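Aromatic-L-amino-acid decarboxylase (Catharanthus roseus, PDB 6EEW) catalyses the pyridoxal 5'-phosphate-dependent decarboxylation of L-tryptophan to tryptamine and of 5-hydroxy-L-tryptophan to serotonin. Local coordinates at residues 49-54 / 88-93; 96-101 / 453-458; 398-403 / 475-480; 422-427 / 469-474. One frame throughout, in Å; residues are numbered along the deposited sequence.

Contact 1 (49-54 / 88-93)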
loop_
_atom_site.group_PDB
_atom_site.type_symbol
_atom_site.label_atom_id
_atom_site.label_comp_id
_atom_site.label_asym_id
_atom_site.label_seq_id
_atom_site.Cartn_x
_atom_site.Cartn_y
_atom_site.Cartn_z
ATOM N N PRO A 49 -22.454 0.883 19.820
ATOM C CA PRO A 49 -21.629 1.960 20.375
ATOM C C PRO A 49 -20.539 2.327 19.384
ATOM O O PRO A 49 -19.898 1.454 18.790
ATOM C CB PRO A 49 -21.055 1.348 21.660
ATOM C CG PRO A 49 -21.165 -0.140 21.462
ATOM C CD PRO A 49 -22.377 -0.356 20.613
ATOM N N VAL A 50 -20.346 3.630 19.176
ATOM C CA VAL A 50 -19.384 4.068 18.169
ATOM C C VAL A 50 -17.979 3.616 18.557
ATOM O O VAL A 50 -17.295 2.913 17.804
ATOM C CB VAL A 50 -19.449 5.592 17.974
ATOM C CG1 VAL A 50 -18.516 6.019 16.853
ATOM C CG2 VAL A 50 -20.872 6.035 17.695
ATOM N N LEU A 51 -17.538 4.025 19.741
ATOM C CA LEU A 51 -16.232 3.671 20.276
ATOM C C LEU A 51 -16.395 2.457 21.182
ATOM O O LEU A 51 -17.368 2.369 21.938
ATOM C CB LEU A 51 -15.654 4.855 21.058
ATOM C CG LEU A 51 -14.175 4.885 21.439
ATOM C CD1 LEU A 51 -13.292 4.952 20.197
ATOM C CD2 LEU A 51 -13.896 6.049 22.373
ATOM N N SER A 52 -15.447 1.524 21.103
ATOM C CA SER A 52 -15.554 0.256 21.815
ATOM C C SER A 52 -15.004 0.363 23.237
ATOM O O SER A 52 -14.118 1.171 23.523
ATOM C CB SER A 52 -14.818 -0.848 21.060
ATOM O OG SER A 52 -15.026 -2.092 21.694
ATOM N N GLU A 53 -15.530 -0.481 24.126
ATOM C CA GLU A 53 -15.146 -0.497 25.537
ATOM C C GLU A 53 -14.176 -1.620 25.919
ATOM O O GLU A 53 -13.849 -1.760 27.104
ATOM C CB GLU A 53 -16.405 -0.592 26.412
ATOM C CG GLU A 53 -17.277 0.669 26.412
ATOM C CD GLU A 53 -16.738 1.774 27.311
ATOM O OE1 GLU A 53 -15.759 1.526 28.049
ATOM O OE2 GLU A 53 -17.297 2.892 27.279
ATOM N N VAL A 54 -13.693 -2.419 24.964
ATOM C CA VAL A 54 -12.843 -3.544 25.332
ATOM C C VAL A 54 -11.539 -3.042 25.951
ATOM O O VAL A 54 -11.078 -1.927 25.678
ATOM C CB VAL A 54 -12.558 -4.438 24.114
ATOM C CG1 VAL A 54 -13.862 -4.945 23.505
ATOM C CG2 VAL A 54 -11.723 -3.705 23.082
ATOM N N GLY A 88 -15.440 -5.319 19.061
ATOM C CA GLY A 88 -14.138 -4.752 19.327
ATOM C C GLY A 88 -13.703 -3.681 18.353
ATOM O O GLY A 88 -12.590 -3.157 18.464
ATOM N N MET A 89 -14.570 -3.310 17.418
ATOM C CA MET A 89 -14.253 -2.322 16.402
ATOM C C MET A 89 -14.650 -0.927 16.862
ATOM O O MET A 89 -15.665 -0.745 17.540
ATOM C CB MET A 89 -15.005 -2.644 15.108
ATOM C CG MET A 89 -14.638 -3.963 14.487
ATOM S SD MET A 89 -13.060 -3.864 13.626
ATOM C CE MET A 89 -13.477 -2.746 12.291
ATOM N N THR A 90 -13.851 0.065 16.457
ATOM C CA THR A 90 -14.311 1.450 16.434
ATOM C C THR A 90 -15.041 1.652 15.120
ATOM O O THR A 90 -14.457 1.456 14.050
ATOM C CB THR A 90 -13.159 2.447 16.567
ATOM O OG1 THR A 90 -12.603 2.377 17.883
ATOM C CG2 THR A 90 -13.639 3.868 16.323
ATOM N N ASN A 91 -16.318 2.018 15.198
ATOM C CA ASN A 91 -17.179 2.008 14.020
ATOM C C ASN A 91 -17.005 3.303 13.226
ATOM O O ASN A 91 -17.763 4.269 13.351
ATOM C CB ASN A 91 -18.618 1.758 14.437
ATOM C CG ASN A 91 -18.861 0.301 14.810
ATOM O OD1 ASN A 91 -18.861 -0.566 13.937
ATOM N ND2 ASN A 91 -19.072 0.028 16.101
ATOM N N TRP A 92 -15.966 3.308 12.386
ATOM C CA TRP A 92 -15.711 4.430 11.495
ATOM C C TRP A 92 -16.884 4.705 10.562
ATOM O O TRP A 92 -17.009 5.826 10.057
ATOM C CB TRP A 92 -14.443 4.179 10.671
ATOM C CG TRP A 92 -13.150 4.410 11.413
ATOM C CD1 TRP A 92 -12.593 3.606 12.363
ATOM C CD2 TRP A 92 -12.258 5.523 11.257
ATOM N NE1 TRP A 92 -11.407 4.148 12.808
ATOM C CE2 TRP A 92 -11.180 5.324 12.143
ATOM C CE3 TRP A 92 -12.262 6.668 10.450
ATOM C CZ2 TRP A 92 -10.126 6.229 12.252
ATOM C CZ3 TRP A 92 -11.211 7.562 10.554
ATOM C CH2 TRP A 92 -10.165 7.340 11.455
ATOM N N MET A 93 -17.724 3.707 10.294
ATOM C CA MET A 93 -18.850 3.858 9.379
ATOM C C MET A 93 -20.124 4.335 10.062
ATOM O O MET A 93 -21.151 4.452 9.391
ATOM C CB MET A 93 -19.135 2.536 8.661
ATOM C CG MET A 93 -18.078 2.133 7.662
ATOM S SD MET A 93 -17.777 3.429 6.462
ATOM C CE MET A 93 -16.318 4.193 7.174
#

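Contact 2 (96-101 / 453-458). With TRP (tryptophan), chain E.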
loop_
_atom_site.group_PDB
_atom_site.type_symbol
_atom_site.label_atom_id
_atom_site.label_comp_id
_atom_site.label_asym_id
_atom_site.label_seq_id
_atom_site.Cartn_x
_atom_site.Cartn_y
_atom_site.Cartn_z
ATOM N N ASN A 96 -22.521 8.446 13.645
ATOM C CA ASN A 96 -22.170 9.219 14.826
ATOM C C ASN A 96 -20.672 9.222 15.089
ATOM O O ASN A 96 -20.236 9.582 16.186
ATOM C CB ASN A 96 -22.941 8.696 16.033
ATOM C CG ASN A 96 -24.444 8.882 15.880
ATOM O OD1 ASN A 96 -24.912 9.946 15.456
ATOM N ND2 ASN A 96 -25.204 7.843 16.206
ATOM N N PHE A 97 -19.878 8.844 14.096
ATOM C CA PHE A 97 -18.426 8.931 14.171
ATOM C C PHE A 97 -17.981 10.282 13.632
ATOM O O PHE A 97 -18.136 10.549 12.438
ATOM C CB PHE A 97 -17.783 7.793 13.377
ATOM C CG PHE A 97 -16.280 7.851 13.332
ATOM C CD1 PHE A 97 -15.632 8.677 12.422
ATOM C CD2 PHE A 97 -15.517 7.082 14.175
ATOM C CE1 PHE A 97 -14.253 8.728 12.370
ATOM C CE2 PHE A 97 -14.144 7.140 14.125
ATOM C CZ PHE A 97 -13.515 7.966 13.227
ATOM N N TYR A 98 -17.376 11.106 14.498
ATOM C CA TYR A 98 -16.915 12.443 14.122
ATOM C C TYR A 98 -15.448 12.655 14.469
ATOM O O TYR A 98 -15.005 13.802 14.593
ATOM C CB TYR A 98 -17.748 13.539 14.800
ATOM C CG TYR A 98 -19.236 13.379 14.625
ATOM C CD1 TYR A 98 -19.867 13.787 13.462
ATOM C CD2 TYR A 98 -20.011 12.826 15.629
ATOM C CE1 TYR A 98 -21.229 13.626 13.297
ATOM C CE2 TYR A 98 -21.372 12.667 15.473
ATOM C CZ TYR A 98 -21.975 13.070 14.310
ATOM O OH TYR A 98 -23.330 12.913 14.155
ATOM N N ALA A 99 -14.692 11.576 14.642
ATOM C CA ALA A 99 -13.304 11.647 15.066
ATOM C C ALA A 99 -12.369 11.863 13.878
ATOM O O ALA A 99 -12.732 11.667 12.716
ATOM C CB ALA A 99 -12.925 10.366 15.803
ATOM N N PHE A 100 -11.156 12.306 14.188
ATOM C CA PHE A 100 -10.110 12.474 13.189
ATOM C C PHE A 100 -10.637 13.149 11.932
ATOM O O PHE A 100 -11.049 14.316 11.967
ATOM C CB PHE A 100 -9.491 11.113 12.868
ATOM C CG PHE A 100 -9.118 10.319 14.096
ATOM C CD1 PHE A 100 -7.975 10.629 14.822
ATOM C CD2 PHE A 100 -9.918 9.273 14.531
ATOM C CE1 PHE A 100 -7.626 9.897 15.976
ATOM C CE2 PHE A 100 -9.580 8.541 15.676
ATOM C CZ PHE A 100 -8.431 8.854 16.393
ATOM N N PHE A 101 -10.572 12.442 10.810
ATOM C CA PHE A 101 -11.231 12.787 9.568
ATOM C C PHE A 101 -12.038 11.579 9.132
ATOM O O PHE A 101 -11.536 10.456 9.184
ATOM C CB PHE A 101 -10.247 13.143 8.444
ATOM C CG PHE A 101 -9.659 14.518 8.545
ATOM C CD1 PHE A 101 -10.431 15.588 8.955
ATOM C CD2 PHE A 101 -8.334 14.743 8.200
ATOM C CE1 PHE A 101 -9.895 16.849 9.038
ATOM C CE2 PHE A 101 -7.792 16.000 8.285
ATOM C CZ PHE A 101 -8.577 17.060 8.704
ATOM N N GLY A 453 -21.247 6.171 24.097
ATOM C CA GLY A 453 -21.390 5.211 23.028
ATOM C C GLY A 453 -22.164 5.714 21.829
ATOM O O GLY A 453 -22.111 5.078 20.765
ATOM N N ARG A 454 -22.874 6.839 21.957
ATOM C CA ARG A 454 -23.687 7.379 20.878
ATOM C C ARG A 454 -22.946 8.396 20.020
ATOM O O ARG A 454 -23.561 8.993 19.135
ATOM C CB ARG A 454 -24.964 8.020 21.423
ATOM C CG ARG A 454 -25.888 7.091 22.176
ATOM C CD ARG A 454 -27.058 7.885 22.761
ATOM N NE ARG A 454 -27.869 8.498 21.708
ATOM C CZ ARG A 454 -29.022 8.010 21.256
ATOM N NH1 ARG A 454 -29.530 6.894 21.767
ATOM N NH2 ARG A 454 -29.674 8.645 20.288
ATOM N N VAL A 455 -21.656 8.616 20.268
ATOM C CA VAL A 455 -20.874 9.576 19.501
ATOM C C VAL A 455 -19.405 9.308 19.775
ATOM O O VAL A 455 -19.040 8.821 20.847
ATOM C CB VAL A 455 -21.264 11.037 19.848
ATOM C CG1 VAL A 455 -21.061 11.314 21.322
ATOM C CG2 VAL A 455 -20.440 12.014 19.029
ATOM N N TYR A 456 -18.560 9.615 18.794
ATOM C CA TYR A 456 -17.115 9.583 18.970
ATOM C C TYR A 456 -16.534 10.871 18.413
ATOM O O TYR A 456 -16.676 11.150 17.216
ATOM C CB TYR A 456 -16.489 8.373 18.271
ATOM C CG TYR A 456 -14.999 8.230 18.505
ATOM C CD1 TYR A 456 -14.405 8.704 19.672
ATOM C CD2 TYR A 456 -14.183 7.619 17.561
ATOM C CE1 TYR A 456 -13.030 8.572 19.893
ATOM C CE2 TYR A 456 -12.811 7.485 17.769
ATOM C CZ TYR A 456 -12.240 7.963 18.937
ATOM O OH TYR A 456 -10.884 7.828 19.153
ATOM N N MET A 457 -15.840 11.618 19.266
ATOM C CA MET A 457 -15.111 12.811 18.866
ATOM C C MET A 457 -13.736 12.744 19.497
ATOM O O MET A 457 -13.585 12.244 20.618
ATOM C CB MET A 457 -15.804 14.114 19.300
ATOM C CG MET A 457 -17.205 14.294 18.767
ATOM S SD MET A 457 -18.146 15.563 19.650
ATOM C CE MET A 457 -16.982 16.917 19.735
ATOM N N THR A 458 -12.738 13.218 18.763
ATOM C CA THR A 458 -11.416 13.434 19.323
ATOM C C THR A 458 -11.204 14.911 19.639
ATOM O O THR A 458 -12.019 15.781 19.315
ATOM C CB THR A 458 -10.314 12.922 18.391
ATOM O OG1 THR A 458 -10.493 13.461 17.077
ATOM C CG2 THR A 458 -10.319 11.400 18.342
HETATM N N TRP E . -5.822 12.909 10.325
HETATM C CA TRP E . -6.225 12.182 11.519
HETATM C C TRP E . -5.046 11.929 12.455
HETATM O O TRP E . -4.545 10.807 12.553
HETATM C CB TRP E . -6.898 10.865 11.126
HETATM C CG TRP E . -6.212 10.083 10.025
HETATM C CD1 TRP E . -4.872 9.893 9.858
HETATM C CD2 TRP E . -6.854 9.390 8.936
HETATM N NE1 TRP E . -4.638 9.129 8.734
HETATM C CE2 TRP E . -5.837 8.807 8.155
HETATM C CE3 TRP E . -8.187 9.210 8.551
HETATM C CZ2 TRP E . -6.111 8.059 7.015
HETATM C CZ3 TRP E . -8.457 8.466 7.420
HETATM C CH2 TRP E . -7.426 7.900 6.665
HETATM O OXT TRP E . -4.574 12.841 13.147
#

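Contact 3 (398-403 / 475-480). Unlike the reference sequence in segment 398-403: Ala-401 (reference Gly).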
loop_
_atom_site.group_PDB
_atom_site.type_symbol
_atom_site.label_atom_id
_atom_site.label_comp_id
_atom_site.label_asym_id
_atom_site.label_seq_id
_atom_site.Cartn_x
_atom_site.Cartn_y
_atom_site.Cartn_z
ATOM N N VAL A 398 -19.990 20.380 4.229
ATOM C CA VAL A 398 -19.646 21.741 4.652
ATOM C C VAL A 398 -20.866 22.451 5.236
ATOM O O VAL A 398 -20.756 23.207 6.203
ATOM C CB VAL A 398 -19.054 22.556 3.485
ATOM C CG1 VAL A 398 -18.876 24.008 3.914
ATOM C CG2 VAL A 398 -17.746 21.969 3.009
ATOM N N ALA A 399 -22.039 22.253 4.638
ATOM C CA ALA A 399 -23.243 22.925 5.132
ATOM C C ALA A 399 -23.645 22.403 6.504
ATOM O O ALA A 399 -24.041 23.186 7.376
ATOM C CB ALA A 399 -24.392 22.756 4.141
ATOM N N MET A 400 -23.548 21.086 6.719
ATOM C CA MET A 400 -23.847 20.554 8.048
ATOM C C MET A 400 -22.856 21.078 9.085
ATOM O O MET A 400 -23.239 21.390 10.222
ATOM C CB MET A 400 -23.879 19.026 8.012
ATOM C CG MET A 400 -25.161 18.470 7.375
ATOM S SD MET A 400 -25.279 16.660 7.300
ATOM C CE MET A 400 -25.521 16.264 9.021
ATOM N N ALA A 401 -21.584 21.234 8.700
ATOM C CA ALA A 401 -20.609 21.789 9.634
ATOM C C ALA A 401 -20.874 23.266 9.925
ATOM O O ALA A 401 -20.758 23.709 11.072
ATOM C CB ALA A 401 -19.198 21.599 9.085
ATOM N N LYS A 402 -21.189 24.053 8.894
ATOM C CA LYS A 402 -21.523 25.463 9.102
ATOM C C LYS A 402 -22.719 25.599 10.030
ATOM O O LYS A 402 -22.739 26.453 10.928
ATOM C CB LYS A 402 -21.797 26.124 7.752
ATOM C CG LYS A 402 -21.824 27.644 7.744
ATOM C CD LYS A 402 -21.980 28.147 6.312
ATOM C CE LYS A 402 -21.950 29.672 6.221
ATOM N NZ LYS A 402 -23.104 30.291 6.912
ATOM N N MET A 403 -23.739 24.772 9.809
ATOM C CA MET A 403 -24.899 24.734 10.692
ATOM C C MET A 403 -24.489 24.430 12.132
ATOM O O MET A 403 -24.959 25.082 13.076
ATOM C CB MET A 403 -25.882 23.694 10.151
ATOM C CG MET A 403 -27.214 23.578 10.846
ATOM S SD MET A 403 -28.240 22.363 9.977
ATOM C CE MET A 403 -27.309 20.853 10.250
ATOM N N SER A 475 -20.170 8.996 5.790
ATOM C CA SER A 475 -21.148 8.923 4.709
ATOM C C SER A 475 -22.574 8.760 5.211
ATOM O O SER A 475 -23.503 9.299 4.599
ATOM C CB SER A 475 -20.791 7.801 3.741
ATOM O OG SER A 475 -19.558 8.079 3.082
ATOM N N LEU A 476 -22.775 8.072 6.336
ATOM C CA LEU A 476 -24.141 7.825 6.788
ATOM C C LEU A 476 -24.718 8.975 7.602
ATOM O O LEU A 476 -25.907 8.943 7.932
ATOM C CB LEU A 476 -24.201 6.543 7.623
ATOM C CG LEU A 476 -24.037 5.209 6.887
ATOM C CD1 LEU A 476 -24.117 4.014 7.851
ATOM C CD2 LEU A 476 -25.053 5.076 5.763
ATOM N N THR A 477 -23.909 9.981 7.922
ATOM C CA THR A 477 -24.370 11.110 8.716
ATOM C C THR A 477 -25.353 11.983 7.937
ATOM O O THR A 477 -25.043 12.457 6.836
ATOM C CB THR A 477 -23.170 11.936 9.159
ATOM O OG1 THR A 477 -22.259 11.088 9.868
ATOM C CG2 THR A 477 -23.610 13.062 10.070
ATOM N N GLU A 478 -26.535 12.204 8.519
ATOM C CA GLU A 478 -27.542 13.130 8.009
ATOM C C GLU A 478 -27.809 14.247 9.018
ATOM O O GLU A 478 -27.324 14.237 10.151
ATOM C CB GLU A 478 -28.852 12.399 7.673
ATOM C CG GLU A 478 -28.746 11.471 6.478
ATOM C CD GLU A 478 -29.991 10.635 6.288
ATOM O OE1 GLU A 478 -30.523 10.122 7.299
ATOM O OE2 GLU A 478 -30.433 10.480 5.131
ATOM N N GLU A 479 -28.619 15.217 8.596
ATOM C CA GLU A 479 -28.771 16.442 9.376
ATOM C C GLU A 479 -29.227 16.151 10.804
ATOM O O GLU A 479 -28.728 16.758 11.766
ATOM C CB GLU A 479 -29.738 17.381 8.663
ATOM C CG GLU A 479 -29.977 18.684 9.389
ATOM C CD GLU A 479 -30.801 19.645 8.575
ATOM O OE1 GLU A 479 -30.774 19.529 7.333
ATOM O OE2 GLU A 479 -31.481 20.506 9.175
ATOM N N HIS A 480 -30.188 15.242 10.970
ATOM C CA HIS A 480 -30.687 14.985 12.316
ATOM C C HIS A 480 -29.615 14.377 13.209
ATOM O O HIS A 480 -29.666 14.547 14.430
ATOM C CB HIS A 480 -31.918 14.083 12.274
ATOM C CG HIS A 480 -31.669 12.762 11.629
ATOM N ND1 HIS A 480 -31.266 11.653 12.340
ATOM C CD2 HIS A 480 -31.787 12.363 10.341
ATOM C CE1 HIS A 480 -31.131 10.631 11.516
ATOM N NE2 HIS A 480 -31.442 11.035 10.298
#

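Contact 4 (422-427 / 469-474)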
loop_
_atom_site.group_PDB
_atom_site.type_symbol
_atom_site.label_atom_id
_atom_site.label_comp_id
_atom_site.label_asym_id
_atom_site.label_seq_id
_atom_site.Cartn_x
_atom_site.Cartn_y
_atom_site.Cartn_z
ATOM N N PHE A 422 -13.597 24.132 6.413
ATOM C CA PHE A 422 -14.212 23.073 5.629
ATOM C C PHE A 422 -15.298 22.393 6.454
ATOM O O PHE A 422 -16.296 23.020 6.821
ATOM C CB PHE A 422 -13.139 22.075 5.171
ATOM C CG PHE A 422 -11.986 22.718 4.436
ATOM C CD1 PHE A 422 -12.082 23.002 3.081
ATOM C CD2 PHE A 422 -10.827 23.067 5.103
ATOM C CE1 PHE A 422 -11.026 23.598 2.398
ATOM C CE2 PHE A 422 -9.769 23.657 4.428
ATOM C CZ PHE A 422 -9.875 23.922 3.065
ATOM N N SER A 423 -15.119 21.104 6.748
ATOM C CA SER A 423 -16.133 20.320 7.440
ATOM C C SER A 423 -15.807 20.091 8.915
ATOM O O SER A 423 -16.588 19.435 9.617
ATOM C CB SER A 423 -16.338 18.982 6.731
ATOM O OG SER A 423 -17.158 18.151 7.518
ATOM N N LEU A 424 -14.665 20.574 9.391
ATOM C CA LEU A 424 -14.217 20.311 10.755
ATOM C C LEU A 424 -14.452 21.553 11.594
ATOM O O LEU A 424 -14.018 22.643 11.211
ATOM C CB LEU A 424 -12.734 19.925 10.792
ATOM C CG LEU A 424 -12.053 20.148 12.142
ATOM C CD1 LEU A 424 -12.612 19.207 13.202
ATOM C CD2 LEU A 424 -10.545 20.005 12.019
ATOM N N VAL A 425 -15.107 21.379 12.743
ATOM C CA VAL A 425 -15.427 22.478 13.656
ATOM C C VAL A 425 -14.637 22.280 14.945
ATOM O O VAL A 425 -14.802 21.265 15.631
ATOM C CB VAL A 425 -16.938 22.544 13.946
ATOM C CG1 VAL A 425 -17.287 23.730 14.849
ATOM C CG2 VAL A 425 -17.724 22.578 12.668
ATOM N N CYS A 426 -13.797 23.251 15.288
ATOM C CA CYS A 426 -13.014 23.224 16.516
ATOM C C CYS A 426 -13.645 24.163 17.535
ATOM O O CYS A 426 -13.795 25.359 17.267
ATOM C CB CYS A 426 -11.565 23.621 16.242
ATOM S SG CYS A 426 -10.699 22.525 15.076
ATOM N N PHE A 427 -14.018 23.628 18.698
ATOM C CA PHE A 427 -14.765 24.421 19.671
ATOM C C PHE A 427 -14.360 24.033 21.088
ATOM O O PHE A 427 -13.631 23.062 21.311
ATOM C CB PHE A 427 -16.273 24.263 19.478
ATOM C CG PHE A 427 -16.782 22.871 19.730
ATOM C CD1 PHE A 427 -16.529 21.850 18.830
ATOM C CD2 PHE A 427 -17.516 22.587 20.874
ATOM C CE1 PHE A 427 -17.001 20.573 19.063
ATOM C CE2 PHE A 427 -17.991 21.312 21.114
ATOM C CZ PHE A 427 -17.732 20.301 20.210
ATOM N N ARG A 469 -13.137 18.621 18.595
ATOM C CA ARG A 469 -13.310 18.678 17.150
ATOM C C ARG A 469 -14.573 17.935 16.754
ATOM O O ARG A 469 -14.884 16.872 17.304
ATOM C CB ARG A 469 -12.117 18.085 16.393
ATOM C CG ARG A 469 -10.763 18.761 16.613
ATOM C CD ARG A 469 -9.594 17.806 16.302
ATOM N NE ARG A 469 -9.403 17.544 14.871
ATOM C CZ ARG A 469 -10.014 16.566 14.194
ATOM N NH1 ARG A 469 -10.864 15.755 14.807
ATOM N NH2 ARG A 469 -9.781 16.394 12.902
ATOM N N LEU A 470 -15.289 18.489 15.781
ATOM C CA LEU A 470 -16.396 17.803 15.129
ATOM C C LEU A 470 -16.044 17.683 13.652
ATOM O O LEU A 470 -16.077 18.674 12.915
ATOM C CB LEU A 470 -17.712 18.546 15.329
ATOM C CG LEU A 470 -18.912 17.679 14.957
ATOM C CD1 LEU A 470 -19.186 16.638 16.066
ATOM C CD2 LEU A 470 -20.149 18.542 14.639
ATOM N N ALA A 471 -15.689 16.473 13.236
ATOM C CA ALA A 471 -15.274 16.198 11.863
ATOM C C ALA A 471 -16.475 15.585 11.152
ATOM O O ALA A 471 -16.706 14.374 11.198
ATOM C CB ALA A 471 -14.051 15.288 11.838
ATOM N N VAL A 472 -17.263 16.440 10.521
ATOM C CA VAL A 472 -18.471 16.000 9.839
ATOM C C VAL A 472 -18.100 15.424 8.482
ATOM O O VAL A 472 -17.166 15.895 7.825
ATOM C CB VAL A 472 -19.470 17.160 9.710
ATOM C CG1 VAL A 472 -20.712 16.692 8.995
ATOM C CG2 VAL A 472 -19.813 17.707 11.086
ATOM N N GLY A 473 -18.810 14.383 8.068
ATOM C CA GLY A 473 -18.573 13.843 6.747
ATOM C C GLY A 473 -18.795 12.355 6.592
ATOM O O GLY A 473 -19.003 11.894 5.466
ATOM N N SER A 474 -18.814 11.602 7.692
ATOM C CA SER A 474 -19.066 10.169 7.605
ATOM C C SER A 474 -20.309 9.906 6.759
ATOM O O SER A 474 -21.371 10.504 6.980
ATOM C CB SER A 474 -19.234 9.581 9.008
ATOM O OG SER A 474 -19.446 8.181 8.965
#

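Contact 1 (49-54 / 88-93)
Asn-91 grips two successive backbone oxygens of the 49-54 loop. Its backbone N donates to Val-50 O at 2.9 Å, almost straight at 176° and in the carbonyl plane. Its side-chain ND2 donates to Pro-49 O at 3.2 Å. This second bond is more bent, 144°, and tilted from the Pro-49 carbonyl plane. With CG beside its own backbone N, chi1 -75°, the amide can reach back to that carbonyl. Asn-91 OD1 is bonded to Tyr-41 OH, so both ends of the amide are held and its rotation is fixed. Asn-91 is also the centre of an inverse gamma turn. Pro-49, beside the bonds, is exposed. Packing is close here too: Leu-51 CD1 lies alongside the Thr-90 side chain, 3.5 Å from OG1, which bonds Val-127 O of the second subunit. The other end is looser. Ser-52 CB rests 3.6 Å from Met-89 O, while Ser-52 OG bonds Pro-87 O. Val-54 CG1 comes only within 4.2 Å of Gly-88 CA. The bonds across the contact thus rest on main-chain carbonyls of 49-54, and they tie that loop to the segment carrying Trp-92 of the tryptophan pocket.

Contact 2 (96-101 / 453-458)
Ala-99 lays its CB over one face of the Tyr-456 ring, 3.8 Å from the centroid. Phe-97 CE2 comes to the edge of the same ring, 3.5 Å from Tyr-456 CD2, with the two ring planes at 69°. Thr-458 holds Phe-100 twice. Its OG1 accepts from Phe-100 N at 3.2 Å, nearly straight at 168°. Its CG2 sits over one face of the Phe-100 ring, 3.9 Å from the centroid. With OG1 between the backbone N and carbonyl carbon of Thr-458, chi1 52°, both branches face Phe-100. Two backbone bonds, Tyr-456 N to Asn-96 O and Tyr-98 N to Tyr-456 O, make a single bridge between segments running the same way. Phe-100 also lines the tryptophan pocket and meets Phe-124 of the second subunit edge-to-face. Shortening Phe-100 to an alanine removes the ring, which would probably leave the Thr-458 methyl and that Phe-124 without their aromatic partner and open a gap beside the bound tryptophan. Tyr-98 CD2 touches Val-455 CG2 at 3.5 Å, and both residues pack on helix 479-496. Met-457 leans on helix 438-451, and Tyr-98 and Thr-458 are joined by backbone bonds to strand 465-471.

Contact 3 (398-403 / 475-480)
The start of helix 479-496 meets the flank of helix 375-409 here, with Met-403 and Met-400 reaching across to Glu-479 and the turn before it. Met-403 CE touches Glu-479 CG at 3.5 Å, and Met-403 SD lies 3.8 Å from Glu-479 OE2. The two side chains cross at about a right angle. Met-403 has CG anti to its N, chi1 -175°, and a bend at chi3 turns CE onto the glutamate's aliphatic part. Glu-479 is extended beyond CG, and its OE2 forms a salt bridge with Arg-483 one turn on. With a leucine in place of Glu-479 the carboxylate is gone, and Arg-483 would probably be left without its acidic partner. Met-400 points at the turn, but its side chain was modelled in two conformers, so how close its end comes is doubtful. The turn is pinned from other sides. Thr-477 OG1 bonds Pro-95 O. Glu-478 OE1 accepts from His-480 NE2 at 3.3 Å, and OE2 pairs with Lys-20 of the second subunit. The lysine would tend to keep Glu-478 charged. Glu-478 N is hydrogen-bonded to His-481 ND1, the side chain three residues on. Acidic residues at the start of the helix are probably favourable next to the positive end of its dipole. The arrangement is that of the N-terminal end of a helix, with Glu-478 at the N-cap position, packed against the flank of a long helix through two methionine side chains.

Contact 4 (422-427 / 469-474)
Val-425 and Leu-470 form a hydrogen-bonded antiparallel pair, with Val-425 N to Leu-470 O at 2.9 Å and Leu-470 N to Val-425 O at 2.8 Å. A third backbone hydrogen bond runs from Val-472 N to Ser-423 O at 3.2 Å. Two CA-H...O contacts fill in between: Leu-424 CA to Leu-470 O and Arg-469 CA to Val-425 O. Strands 424-429 and 465-471 are the two inner strands of the four-stranded antiparallel sheet in the C-terminal part of this fold-type I decarboxylase. On one sheet face, Leu-424 CD1 sits over the centre of the Arg-469 guanidinium, 3.8 Å above its plane, and touches Arg-469 CB at 3.4 Å. A bend at chi3, 73°, folds the arginine back under the leucine. Its charged end is hydrogen-bonded to main-chain oxygens: NE to Ser-263 O, NH2 to Phe-100 O and Thr-262 O. On the other face, Val-425 CB meets Leu-470 CB at 4.3 Å, and both side chains pack on Phe-404 of helix 375-409. Phe-427 CE1 adds a contact with Leu-470 CB.

Contacts 2 and 4 are buried; contacts 1 and 3 are partly buried. Contacts 1, 2 and 3 all reach the second subunit; no other chain touches contact 4. Contact 4 is sheet hydrogen bonding, contact 2 a single bridge with aromatic packing, contact 1 mainly bonds to loop carbonyls, and contact 3 methionine packing on a helix start. Contacts 1 and 2 are neighbours: Val-50 N probably bonds Gly-453 O, and Trp-92 packs on Phe-97. Contact 2 joins contact 4 where Tyr-98 O probably bonds Ala-471 N. Contacts 3 and 4 share two elements of the C-terminal part: helix 375-409 covers strand 424-429, with Ala-401 on Ser-423 and Val-425, and strand 465-471 runs on towards helix 479-496.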